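PDB 3ON9: tumour necrosis factor receptor from Ectromelia virus, which probably blunts host immune defence by binding TNF and various CC and CXC chemokines, the chain here being its C-terminal, chemokine-binding SECRET domain. Local coordinates for residues Gly92-Leu98 with Val113-Gly117; Thr21-Ser25 with Asp159-Asp163. All blocks are in the same frame, centred on the assembly; numbering follows the deposited sequence. Where two conformers were deposited one is given.

Interaction 1: residues Gly92-Leu98 with Val113-Gly117; sequences GRESRQL and VTVVG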
loop_
_atom_site.group_PDB
_atom_site.type_symbol
_atom_site.label_atom_id
_atom_site.label_comp_id
_atom_site.label_asym_id
_atom_site.label_seq_id
_atom_site.Cartn_x
_atom_site.Cartn_y
_atom_site.Cartn_z
ATOM N N GLY A 92 -10.467 -15.129 -6.828
ATOM C CA GLY A 92 -9.379 -14.960 -7.773
ATOM C C GLY A 92 -8.646 -16.248 -8.089
ATOM O O GLY A 92 -8.171 -16.947 -7.183
ATOM N N ARG A 93 -8.529 -16.547 -9.377
ATOM C CA ARG A 93 -7.977 -17.822 -9.817
ATOM C C ARG A 93 -6.512 -17.717 -10.191
ATOM O O ARG A 93 -5.765 -18.680 -10.049
ATOM C CB ARG A 93 -8.766 -18.370 -11.015
ATOM C CG ARG A 93 -10.214 -18.737 -10.708
ATOM C CD ARG A 93 -10.900 -19.354 -11.922
ATOM N NE ARG A 93 -10.890 -18.460 -13.077
ATOM C CZ ARG A 93 -11.829 -17.553 -13.331
ATOM N NH1 ARG A 93 -12.860 -17.416 -12.508
ATOM N NH2 ARG A 93 -11.739 -16.780 -14.406
ATOM N N GLU A 94 -6.093 -16.553 -10.674
ATOM C CA GLU A 94 -4.716 -16.437 -11.123
ATOM C C GLU A 94 -4.103 -15.088 -10.802
ATOM O O GLU A 94 -4.737 -14.049 -10.983
ATOM C CB GLU A 94 -4.625 -16.717 -12.619
ATOM C CG GLU A 94 -3.204 -16.690 -13.158
ATOM C CD GLU A 94 -3.127 -17.136 -14.604
ATOM O OE1 GLU A 94 -2.299 -16.584 -15.359
ATOM O OE2 GLU A 94 -3.903 -18.036 -14.985
ATOM N N SER A 95 -2.857 -15.120 -10.328
ATOM C CA SER A 95 -2.120 -13.911 -9.981
ATOM C C SER A 95 -1.527 -13.241 -11.220
ATOM O O SER A 95 -1.278 -13.885 -12.247
ATOM C CB SER A 95 -1.001 -14.244 -8.989
ATOM O OG SER A 95 -0.037 -15.095 -9.596
ATOM N N ARG A 96 -1.315 -11.937 -11.119
ATOM C CA ARG A 96 -0.634 -11.193 -12.170
ATOM C C ARG A 96 0.068 -9.995 -11.560
ATOM O O ARG A 96 -0.297 -9.526 -10.485
ATOM C CB ARG A 96 -1.601 -10.764 -13.274
ATOM C CG ARG A 96 -2.483 -9.596 -12.920
ATOM C CD ARG A 96 -3.330 -9.197 -14.125
ATOM N NE ARG A 96 -4.189 -8.052 -13.840
ATOM C CZ ARG A 96 -3.936 -6.813 -14.254
ATOM N NH1 ARG A 96 -2.844 -6.563 -14.959
ATOM N NH2 ARG A 96 -4.772 -5.823 -13.959
ATOM N N GLN A 97 1.111 -9.531 -12.230
ATOM C CA GLN A 97 1.926 -8.443 -11.729
ATOM C C GLN A 97 1.488 -7.127 -12.352
ATOM O O GLN A 97 1.131 -7.081 -13.527
ATOM C CB GLN A 97 3.403 -8.735 -12.041
ATOM C CG GLN A 97 4.134 -7.662 -12.803
ATOM C CD GLN A 97 5.473 -8.146 -13.349
ATOM O OE1 GLN A 97 6.275 -8.719 -12.624
ATOM N NE2 GLN A 97 5.719 -7.899 -14.635
ATOM N N LEU A 98 1.494 -6.071 -11.546
ATOM C CA LEU A 98 1.280 -4.711 -12.028
ATOM C C LEU A 98 2.625 -4.047 -12.277
ATOM O O LEU A 98 3.609 -4.314 -11.581
ATOM C CB LEU A 98 0.478 -3.887 -11.015
ATOM C CG LEU A 98 -0.894 -4.471 -10.651
ATOM C CD1 LEU A 98 -1.697 -3.448 -9.872
ATOM C CD2 LEU A 98 -1.648 -4.918 -11.896
ATOM N N VAL A 113 3.984 -5.510 -6.889
ATOM C CA VAL A 113 2.566 -5.407 -6.615
ATOM C C VAL A 113 1.859 -6.422 -7.484
ATOM O O VAL A 113 2.062 -6.462 -8.704
ATOM C CB VAL A 113 2.034 -4.004 -6.930
ATOM C CG1 VAL A 113 0.511 -3.981 -6.816
ATOM C CG2 VAL A 113 2.689 -2.973 -6.001
ATOM N N THR A 114 1.048 -7.257 -6.849
ATOM C CA THR A 114 0.371 -8.366 -7.509
ATOM C C THR A 114 -1.123 -8.282 -7.242
ATOM O O THR A 114 -1.524 -7.860 -6.164
ATOM C CB THR A 114 0.879 -9.706 -6.949
ATOM O OG1 THR A 114 2.233 -9.911 -7.365
ATOM C CG2 THR A 114 0.013 -10.867 -7.434
ATOM N N VAL A 115 -1.933 -8.696 -8.209
ATOM C CA VAL A 115 -3.378 -8.784 -8.001
ATOM C C VAL A 115 -3.842 -10.187 -8.401
ATOM O O VAL A 115 -3.319 -10.769 -9.359
ATOM C CB VAL A 115 -4.146 -7.691 -8.787
ATOM C CG1 VAL A 115 -3.817 -7.753 -10.288
ATOM C CG2 VAL A 115 -5.634 -7.804 -8.547
ATOM N N VAL A 116 -4.793 -10.738 -7.646
ATOM C CA VAL A 116 -5.309 -12.082 -7.889
ATOM C C VAL A 116 -6.824 -11.991 -8.087
ATOM O O VAL A 116 -7.579 -11.733 -7.147
ATOM C CB VAL A 116 -4.956 -13.066 -6.732
ATOM C CG1 VAL A 116 -5.282 -14.495 -7.143
ATOM C CG2 VAL A 116 -3.466 -12.955 -6.338
ATOM N N GLY A 117 -7.264 -12.172 -9.329
ATOM C CA GLY A 117 -8.667 -12.021 -9.662
ATOM C C GLY A 117 -8.984 -10.701 -10.351
ATOM O O GLY A 117 -8.152 -9.799 -10.417
HETATM O O HOH W 1 -5.278 -11.494 -11.643
HETATM O O HOH W 2 -6.230 -8.952 -12.523
HETATM O O HOH W 3 5.080 -5.369 -9.648
#
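S95, R96 and Q97 pair antiparallel with V116, V115 and T114, adding the outermost strand 95-97 to strand 110-116 at one border of the mixed sheet. R96 N hydrogen-bonds to V115 O, and V115 N returns a straighter bond to R96 O (2.9 Å, 162°). Two residues on, beyond Q97 and T114, L98 N donates to V113 O in an almost linear hydrogen bond (177°). At the other end a water is inserted at E94: it donates to E94 O and V115 O and accepts from G117 N. Past it, G92 CA packs on G117 CA (3.6 Å). On one face R96 runs alongside V115, with R96 CG 3.5 Å from V115 CG1. A first torsion of 76° sets R96 CG between its backbone N and carbonyl carbon. A second water links R96 NE (2.6 Å) to G117 O. L98 CD2 lies above one face of the R96 guanidinium, offset toward its rim, and meets V115 CG1 at 3.9 Å. On the other face, S95 CB rests against V116 CG2 (3.8 Å). V113, V115 and L98 pack on L123, V125, I127 and Y144 of the opposing sheet, with R96 at the border: an edge-strand pairing of the beta-sandwich.

Interaction 2: residues Thr21-Ser25 with Asp159-Asp163; sequences TSCNS and DCERD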
loop_
_atom_site.group_PDB
_atom_site.type_symbol
_atom_site.label_atom_id
_atom_site.label_comp_id
_atom_site.label_asym_id
_atom_site.label_seq_id
_atom_site.Cartn_x
_atom_site.Cartn_y
_atom_site.Cartn_z
ATOM N N THR A 21 -17.707 -2.824 4.056
ATOM C CA THR A 21 -17.062 -1.741 4.790
ATOM C C THR A 21 -16.328 -2.259 6.019
ATOM O O THR A 21 -15.367 -1.645 6.479
ATOM C CB THR A 21 -18.066 -0.634 5.185
ATOM O OG1 THR A 21 -19.095 -1.178 6.024
ATOM C CG2 THR A 21 -18.705 -0.034 3.928
ATOM N N SER A 22 -16.773 -3.394 6.547
ATOM C CA SER A 22 -16.136 -3.950 7.736
ATOM C C SER A 22 -14.866 -4.700 7.393
ATOM O O SER A 22 -14.843 -5.514 6.472
ATOM C CB SER A 22 -17.099 -4.875 8.477
ATOM O OG SER A 22 -18.154 -4.125 9.054
ATOM N N CYS A 23 -13.803 -4.423 8.137
ATOM C CA CYS A 23 -12.521 -5.075 7.877
ATOM C C CYS A 23 -11.830 -5.534 9.153
ATOM O O CYS A 23 -12.194 -5.123 10.264
ATOM C CB CYS A 23 -11.587 -4.157 7.071
ATOM S SG CYS A 23 -11.237 -2.537 7.817
ATOM N N ASN A 24 -10.818 -6.379 8.978
ATOM C CA ASN A 24 -9.982 -6.844 10.079
ATOM C C ASN A 24 -8.522 -6.623 9.720
ATOM O O ASN A 24 -8.098 -6.863 8.571
ATOM C CB ASN A 24 -10.226 -8.332 10.347
ATOM C CG ASN A 24 -10.154 -8.663 11.814
ATOM O OD1 ASN A 24 -10.856 -8.060 12.615
ATOM N ND2 ASN A 24 -9.300 -9.618 12.180
ATOM N N SER A 25 -7.745 -6.168 10.695
ATOM C CA SER A 25 -6.335 -5.885 10.464
ATOM C C SER A 25 -5.415 -6.728 11.331
ATOM O O SER A 25 -5.676 -6.934 12.528
ATOM C CB SER A 25 -6.038 -4.412 10.761
ATOM O OG SER A 25 -4.630 -4.188 10.847
ATOM N N ASP A 159 -9.435 3.321 10.802
ATOM C CA ASP A 159 -8.879 1.974 10.922
ATOM C C ASP A 159 -9.981 0.915 11.003
ATOM O O ASP A 159 -11.171 1.227 10.908
ATOM C CB ASP A 159 -7.850 1.867 12.067
ATOM C CG ASP A 159 -8.469 1.979 13.442
ATOM O OD1 ASP A 159 -9.648 1.596 13.612
ATOM O OD2 ASP A 159 -7.753 2.426 14.375
ATOM N N CYS A 160 -9.586 -0.344 11.139
ATOM C CA CYS A 160 -10.537 -1.450 11.063
ATOM C C CYS A 160 -11.251 -1.754 12.367
ATOM O O CYS A 160 -12.227 -2.499 12.370
ATOM C CB CYS A 160 -9.841 -2.731 10.592
ATOM S SG CYS A 160 -9.455 -2.726 8.811
ATOM N N GLU A 161 -10.760 -1.194 13.467
ATOM C CA GLU A 161 -11.263 -1.584 14.780
ATOM C C GLU A 161 -12.630 -0.978 15.077
ATOM O O GLU A 161 -12.786 0.241 15.081
ATOM C CB GLU A 161 -10.250 -1.199 15.850
ATOM C CG GLU A 161 -8.914 -1.866 15.633
ATOM C CD GLU A 161 -7.900 -1.484 16.682
ATOM O OE1 GLU A 161 -8.292 -0.844 17.685
ATOM O OE2 GLU A 161 -6.710 -1.826 16.502
ATOM N N ARG A 162 -13.619 -1.831 15.320
ATOM C CA ARG A 162 -14.988 -1.355 15.517
ATOM C C ARG A 162 -15.351 -1.183 16.990
ATOM O O ARG A 162 -16.426 -0.683 17.313
ATOM C CB ARG A 162 -15.998 -2.271 14.815
ATOM C CG ARG A 162 -15.836 -2.317 13.308
ATOM C CD ARG A 162 -16.888 -3.176 12.625
ATOM N NE ARG A 162 -16.747 -4.584 12.990
ATOM C CZ ARG A 162 -15.854 -5.416 12.455
ATOM N NH1 ARG A 162 -15.018 -4.990 11.519
ATOM N NH2 ARG A 162 -15.794 -6.681 12.859
ATOM N N ASP A 163 -14.445 -1.596 17.874
ATOM C CA ASP A 163 -14.634 -1.441 19.317
ATOM C C ASP A 163 -15.252 -0.089 19.669
ATOM O O ASP A 163 -14.772 0.959 19.228
ATOM C CB ASP A 163 -13.301 -1.605 20.055
ATOM C CG ASP A 163 -12.190 -0.737 19.472
ATOM O OD1 ASP A 163 -12.402 -0.101 18.419
ATOM O OD2 ASP A 163 -11.093 -0.688 20.071
HETATM O O HOH W 4 -14.194 -2.560 10.370
#
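C23 and C160 bring the segment 21-25 and the C-terminal tail together, their CA atoms 5.2 Å apart, without any backbone-to-backbone hydrogen bond between the two segments. The link is covalent. C23 SG and C160 SG are bonded at 2.0 Å, with a disulfide torsion of -107°. C160 CB lies 3.4 Å from C23 O and also approaches S25, whose OG is hydrogen-bonded to D54 OD2. R162 adds a polar clasp. Its chain bends at chi3 (-66°), and NH1 approaches C23 O at 3.1 Å near the guanidinium plane. The angle at hydrogen is 128°, so this bond is weak. A water in the guanidinium plane also bridges the segments: it accepts from C23 N and R162 NH1 (2.8 Å) and donates to C160 O. S22 CB lies obliquely to the guanidinium, 3.7 Å from NH1. Within the tail, D159 OD1 accepts from E161 N at 3.0 Å, an Asx turn that shapes the chain around C160. C23 also touches Y56 of the other sheet. The chemistry implies that the disulfide is the firm link between the segments; the water and the weak R162 bond are minor additions on its polar side.

Both contacts involve outermost strands of the same mixed sheet, 95-97 in interaction 1 and 24-26 in interaction 2. Their centres are 24 Å apart and their nearest atoms about 16 Å, so they do not touch. Interaction 1 joins neighbouring strands, its segments only 15 residues apart, by regular backbone bonds and aliphatic packing that reaches the sandwich interior. Interaction 2 spans 134 residues and binds a strand to an irregular tail. Its disulfide is buried, but most residues around it are exposed. Both use bridging water and an arginine at the surface. In 92-98/113-117 these supplement a sheet ladder; in 21-25/159-163 they accompany a covalent crosslink.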